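PDB 7P18: 3-oxosteroid 1-dehydrogenase from Sterolibacterium denitrificans, which probably uses its FAD cofactor to catalyse the 1,2-dehydrogenation of 3-oxosteroids, passing the electrons to an acceptor and yielding 3-oxo-Delta(1)-steroids. Local coordinates for residues 249-254 / 258-263; 244-249 / 264-269. One frame throughout, in Å; residues are numbered along the deposited sequence.

Overall arrangement
Both contacts draw on strand 245-253, and their centres lie 11 Å apart on the same side of the chain's centre. Contact 1 (249-254 with 258-263) is a hairpin pairing between neighbours in a four-stranded mixed sheet. Contact 2 (244-249 with 264-269) packs the earlier half of the same strand on strand 265-268, a member of the five-stranded parallel sheet of the Rossmann-type FAD-binding fold. Along the chain, 244-249 comes first and 264-269 last, with the hairpin between them. Ile249 belongs to both contacts. A probable hydrogen bond, Ala262 N to Thr247 O at 2.8 Å, extends the hairpin pairing, whereas the apolar packing of contact 2 brings the mixed sheet against the parallel one.

Contact 1: residues 249-254 / 258-263; sequences IVVKRN and LQLTAR
Val251 and Leu260 meet diagonally across an antiparallel pair, their side chains crossing at about a right angle with Val251 CG2 3.8 Å from Leu260 CD1. With CG1 of Val251 anti to the carbonyl carbon (chi1 -61°), CG2 is left between the backbone N and the carbonyl carbon; Val251 CG2 also lies 4.1 Å from Leu258 CB. On the same face, the side chains of Ile249 and Leu260 cross at a slant, Ile249 CG1 4.1 Å from Leu260 CB. Arg253 runs beside Leu258 through its CB and CG alone, with Arg253 CG 4.0 Å from Leu258 CD2; the guanidinium departs from the hairpin partner and makes a cation-pi contact with Trp228. The other face carries Val250 and Gln259; here the amide nitrogen Gln259 NE2 rests 3.8 Å from Val250 CG2, a packing contact at a more exposed surface.

Two hydrogen-bonded pairs fix this register. Ile249 and Leu260 bond reciprocally, the straighter bond running from Leu260 N to Ile249 O at 2.9 Å with an N-H...O angle of 166°. Val251 and Leu258 do likewise, and Val250 with Gln259 forms the non-hydrogen-bonded pair between them. The strand axes make 139°, well short of strict antiparallel, as expected of a strongly twisted hairpin.

Strand 233-239 flanks 245-253, where Val250 bonds through its backbone to Glu234 and Ser235. On the other side of the hairpin, Thr261 bonds to Asn6 and Tyr8, where strand 7-8 adds to the sheet in parallel. Ile11 of strand 10-13 packs against Ile249 and Leu260.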
loop_
_atom_site.group_PDB
_atom_site.type_symbol
_atom_site.label_atom_id
_atom_site.label_comp_id
_atom_site.label_asym_id
_atom_site.label_seq_id
_atom_site.Cartn_x
_atom_site.Cartn_y
_atom_site.Cartn_z
ATOM N N ILE A 249 -9.724 26.611 4.380
ATOM C CA ILE A 249 -8.412 26.427 3.714
ATOM C C ILE A 249 -8.262 27.476 2.614
ATOM O O ILE A 249 -9.276 27.942 2.105
ATOM C CB ILE A 249 -8.291 25.008 3.128
ATOM C CG1 ILE A 249 -9.308 24.740 2.020
ATOM C CG2 ILE A 249 -8.385 23.978 4.245
ATOM C CD1 ILE A 249 -9.101 23.438 1.260
ATOM N N VAL A 250 -7.022 27.733 2.232
ATOM C CA VAL A 250 -6.670 28.391 0.935
ATOM C C VAL A 250 -6.241 27.301 -0.049
ATOM O O VAL A 250 -5.346 26.499 0.304
ATOM C CB VAL A 250 -5.533 29.404 1.124
ATOM C CG1 VAL A 250 -5.249 30.137 -0.186
ATOM C CG2 VAL A 250 -5.827 30.373 2.278
ATOM N N VAL A 251 -6.832 27.306 -1.236
ATOM C CA VAL A 251 -6.387 26.488 -2.391
ATOM C C VAL A 251 -5.928 27.406 -3.534
ATOM O O VAL A 251 -6.155 28.635 -3.485
ATOM C CB VAL A 251 -7.489 25.539 -2.874
ATOM C CG1 VAL A 251 -7.880 24.568 -1.759
ATOM C CG2 VAL A 251 -8.707 26.300 -3.425
ATOM N N LYS A 252 -5.266 26.800 -4.506
ATOM C CA LYS A 252 -4.918 27.403 -5.822
ATOM C C LYS A 252 -5.840 26.753 -6.849
ATOM O O LYS A 252 -5.715 25.561 -7.080
ATOM C CB LYS A 252 -3.430 27.201 -6.088
ATOM C CG LYS A 252 -2.851 28.039 -7.213
ATOM C CD LYS A 252 -1.412 27.675 -7.561
ATOM C CE LYS A 252 -1.159 27.639 -9.057
ATOM N NZ LYS A 252 0.225 28.059 -9.367
ATOM N N ARG A 253 -6.808 27.508 -7.368
ATOM C CA ARG A 253 -7.927 27.010 -8.212
ATOM C C ARG A 253 -7.954 27.849 -9.488
ATOM O O ARG A 253 -8.038 29.084 -9.364
ATOM C CB ARG A 253 -9.230 27.127 -7.418
ATOM C CG ARG A 253 -10.510 26.990 -8.224
ATOM C CD ARG A 253 -10.736 25.603 -8.737
ATOM N NE ARG A 253 -12.141 25.326 -8.947
ATOM C CZ ARG A 253 -12.602 24.222 -9.519
ATOM N NH1 ARG A 253 -11.756 23.295 -9.929
ATOM N NH2 ARG A 253 -13.902 24.054 -9.706
ATOM N N ASN A 254 -7.867 27.215 -10.662
ATOM C CA ASN A 254 -7.733 27.932 -11.961
ATOM C C ASN A 254 -6.544 28.895 -11.875
ATOM O O ASN A 254 -6.627 29.979 -12.465
ATOM C CB ASN A 254 -9.013 28.691 -12.342
ATOM C CG ASN A 254 -10.203 27.770 -12.507
ATOM O OD1 ASN A 254 -11.247 27.961 -11.880
ATOM N ND2 ASN A 254 -10.043 26.745 -13.327
ATOM N N LEU A 258 -7.743 30.983 -3.593
ATOM C CA LEU A 258 -9.195 31.017 -3.313
ATOM C C LEU A 258 -9.404 30.582 -1.862
ATOM O O LEU A 258 -8.799 29.531 -1.449
ATOM C CB LEU A 258 -9.912 30.105 -4.305
ATOM C CG LEU A 258 -11.417 29.979 -4.103
ATOM C CD1 LEU A 258 -12.104 31.337 -4.226
ATOM C CD2 LEU A 258 -11.998 28.991 -5.090
ATOM N N GLN A 259 -10.158 31.377 -1.100
ATOM C CA GLN A 259 -10.441 31.123 0.338
ATOM C C GLN A 259 -11.714 30.311 0.414
ATOM O O GLN A 259 -12.697 30.735 -0.144
ATOM C CB GLN A 259 -10.586 32.402 1.173
ATOM C CG GLN A 259 -9.346 33.276 1.122
ATOM C CD GLN A 259 -8.946 33.767 2.491
ATOM O OE1 GLN A 259 -9.786 34.162 3.302
ATOM N NE2 GLN A 259 -7.652 33.707 2.767
ATOM N N LEU A 260 -11.670 29.151 1.083
ATOM C CA LEU A 260 -12.836 28.257 1.232
ATOM C C LEU A 260 -13.173 28.143 2.714
ATOM O O LEU A 260 -12.254 27.982 3.506
ATOM C CB LEU A 260 -12.475 26.888 0.641
ATOM C CG LEU A 260 -12.169 26.869 -0.858
ATOM C CD1 LEU A 260 -11.810 25.466 -1.307
ATOM C CD2 LEU A 260 -13.367 27.352 -1.661
ATOM N N THR A 261 -14.449 28.232 3.068
ATOM C CA THR A 261 -14.886 28.157 4.481
ATOM C C THR A 261 -15.457 26.771 4.753
ATOM O O THR A 261 -16.282 26.307 3.945
ATOM C CB THR A 261 -15.900 29.270 4.805
ATOM O OG1 THR A 261 -15.201 30.507 4.647
ATOM C CG2 THR A 261 -16.442 29.191 6.211
ATOM N N ALA A 262 -15.045 26.179 5.877
ATOM C CA ALA A 262 -15.613 24.919 6.406
ATOM C C ALA A 262 -16.324 25.247 7.716
ATOM O O ALA A 262 -15.629 25.558 8.673
ATOM C CB ALA A 262 -14.519 23.885 6.626
ATOM N N ARG A 263 -17.649 25.210 7.722
ATOM C CA ARG A 263 -18.450 25.531 8.934
ATOM C C ARG A 263 -18.151 24.524 10.054
ATOM O O ARG A 263 -18.123 24.941 11.217
ATOM C CB ARG A 263 -19.945 25.473 8.640
ATOM C CG ARG A 263 -20.395 26.410 7.531
ATOM C CD ARG A 263 -21.888 26.616 7.587
ATOM N NE ARG A 263 -22.403 27.267 6.388
ATOM C CZ ARG A 263 -22.828 26.643 5.297
ATOM N NH1 ARG A 263 -22.765 25.326 5.186
ATOM N NH2 ARG A 263 -23.288 27.359 4.289
#

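Contact 2: residues 244-249 / 264-269; sequences KRVTGI and RGVVLG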
loop_
_atom_site.group_PDB
_atom_site.type_symbol
_atom_site.label_atom_id
_atom_site.label_comp_id
_atom_site.label_asym_id
_atom_site.label_seq_id
_atom_site.Cartn_x
_atom_site.Cartn_y
_atom_site.Cartn_z
ATOM N N LYS A 244 -6.290 28.458 18.552
ATOM C CA LYS A 244 -6.646 28.520 17.119
ATOM C C LYS A 244 -7.603 27.368 16.788
ATOM O O LYS A 244 -7.360 26.195 17.188
ATOM C CB LYS A 244 -5.367 28.515 16.281
ATOM C CG LYS A 244 -4.502 29.751 16.453
ATOM C CD LYS A 244 -5.316 31.019 16.335
ATOM C CE LYS A 244 -4.480 32.278 16.288
ATOM N NZ LYS A 244 -4.042 32.655 17.652
ATOM N N ARG A 245 -8.660 27.713 16.074
ATOM C CA ARG A 245 -9.651 26.790 15.491
ATOM C C ARG A 245 -9.478 26.919 13.984
ATOM O O ARG A 245 -9.145 28.016 13.526
ATOM C CB ARG A 245 -11.065 27.193 15.939
ATOM C CG ARG A 245 -12.207 26.446 15.270
ATOM C CD ARG A 245 -13.532 26.785 15.923
ATOM N NE ARG A 245 -13.794 28.209 15.806
ATOM C CZ ARG A 245 -14.714 28.778 15.024
ATOM N NH1 ARG A 245 -15.501 28.042 14.249
ATOM N NH2 ARG A 245 -14.846 30.097 15.030
ATOM N N VAL A 246 -9.711 25.841 13.252
ATOM C CA VAL A 246 -9.578 25.842 11.774
ATOM C C VAL A 246 -10.965 26.080 11.212
ATOM O O VAL A 246 -11.898 25.322 11.584
ATOM C CB VAL A 246 -8.964 24.526 11.257
ATOM C CG1 VAL A 246 -9.216 24.346 9.780
ATOM C CG2 VAL A 246 -7.488 24.491 11.567
ATOM N N THR A 247 -11.096 27.087 10.344
ATOM C CA THR A 247 -12.407 27.542 9.807
ATOM C C THR A 247 -12.449 27.385 8.290
ATOM O O THR A 247 -13.520 27.644 7.697
ATOM C CB THR A 247 -12.660 28.999 10.212
ATOM O OG1 THR A 247 -11.565 29.772 9.720
ATOM C CG2 THR A 247 -12.717 29.162 11.709
ATOM N N GLY A 248 -11.334 26.963 7.675
ATOM C CA GLY A 248 -11.282 26.800 6.218
ATOM C C GLY A 248 -9.884 26.527 5.700
ATOM O O GLY A 248 -8.971 26.282 6.497
ATOM N N ILE A 249 -9.724 26.611 4.380
ATOM C CA ILE A 249 -8.412 26.427 3.714
ATOM C C ILE A 249 -8.262 27.476 2.614
ATOM O O ILE A 249 -9.276 27.942 2.105
ATOM C CB ILE A 249 -8.291 25.008 3.128
ATOM C CG1 ILE A 249 -9.308 24.740 2.020
ATOM C CG2 ILE A 249 -8.385 23.978 4.245
ATOM C CD1 ILE A 249 -9.101 23.438 1.260
ATOM N N ARG A 264 -17.963 23.243 9.713
ATOM C CA ARG A 264 -17.955 22.122 10.696
ATOM C C ARG A 264 -16.568 21.476 10.777
ATOM O O ARG A 264 -16.139 21.157 11.899
ATOM C CB ARG A 264 -19.070 21.141 10.349
ATOM C CG ARG A 264 -20.449 21.791 10.332
ATOM C CD ARG A 264 -20.924 22.040 11.745
ATOM N NE ARG A 264 -21.323 20.772 12.333
ATOM C CZ ARG A 264 -22.469 20.144 12.072
ATOM N NH1 ARG A 264 -23.353 20.669 11.231
ATOM N NH2 ARG A 264 -22.727 18.979 12.657
ATOM N N GLY A 265 -15.867 21.286 9.655
ATOM C CA GLY A 265 -14.540 20.660 9.758
ATOM C C GLY A 265 -13.797 20.557 8.449
ATOM O O GLY A 265 -14.422 20.526 7.387
ATOM N N VAL A 266 -12.481 20.506 8.584
ATOM C CA VAL A 266 -11.515 20.233 7.491
ATOM C C VAL A 266 -10.906 18.872 7.785
ATOM O O VAL A 266 -10.333 18.726 8.879
ATOM C CB VAL A 266 -10.427 21.315 7.430
ATOM C CG1 VAL A 266 -9.288 20.935 6.492
ATOM C CG2 VAL A 266 -11.035 22.672 7.067
ATOM N N VAL A 267 -10.991 17.966 6.819
ATOM C CA VAL A 267 -10.377 16.619 6.930
ATOM C C VAL A 267 -9.140 16.591 6.032
ATOM O O VAL A 267 -9.313 16.696 4.796
ATOM C CB VAL A 267 -11.365 15.516 6.552
ATOM C CG1 VAL A 267 -10.732 14.134 6.697
ATOM C CG2 VAL A 267 -12.641 15.636 7.366
ATOM N N LEU A 268 -7.958 16.472 6.635
ATOM C CA LEU A 268 -6.686 16.333 5.883
ATOM C C LEU A 268 -6.503 14.858 5.537
ATOM O O LEU A 268 -6.140 14.067 6.444
ATOM C CB LEU A 268 -5.532 16.861 6.729
ATOM C CG LEU A 268 -5.668 18.342 7.118
ATOM C CD1 LEU A 268 -4.476 18.758 7.941
ATOM C CD2 LEU A 268 -5.858 19.246 5.896
ATOM N N GLY A 269 -6.714 14.507 4.280
ATOM C CA GLY A 269 -6.425 13.167 3.728
ATOM C C GLY A 269 -5.558 13.243 2.474
ATOM O O GLY A 269 -5.907 12.622 1.473
#
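Strands 245-249 and 265-268 pass at 75° with their axes 6.7 Å apart at closest approach, and no hydrogen bond joins the two segments, so this is packing between sheets and not strand pairing. Val266 sits at the crossing, its two methyl groups touching Val246 and Ile249. Val266 CG2, beside its backbone N, meets Val246 CG1 at 3.7 Å, and the two valine side chains cross at about a right angle. Val266 CG1, anti to the backbone N (chi1 170°), is directed instead at Ile249, whose gamma methyl CG2 lies 3.9 Å from it. Ile249 CG2 also lies 4.1 Å from Val266 CG2, so this single methyl touches both branches of the valine in an oblique approach.

Between the two hydrophobic residues of the first strand comes Gly248, whose O is 4.2 Å from Val266 CG2. Opposite Ile237 the strand carries two residues, Thr247 and Gly248, where a regular strand has one: a classic beta bulge. Val246 and Ile249 stand three apart, yet both point their side chains toward Val266, which the extra residue of the bulge explains: it restores to one face what strict alternation would put on opposite faces.

Leu521 of strand 521-523 touches both Val246 and Val266, and Phe233, an FAD-binding residue, lies against Ile249, adding further apolar surface. The backbone of Val246 bonds to Glu519, while strand 265-268 leads directly to Gly269, which touches the FAD. All four touching residues are buried. With methyl-to-methyl contacts as the main interaction, the junction depends on close fit and on exclusion of water, and no hydrogen bond between the two segments contributes to holding the crossing.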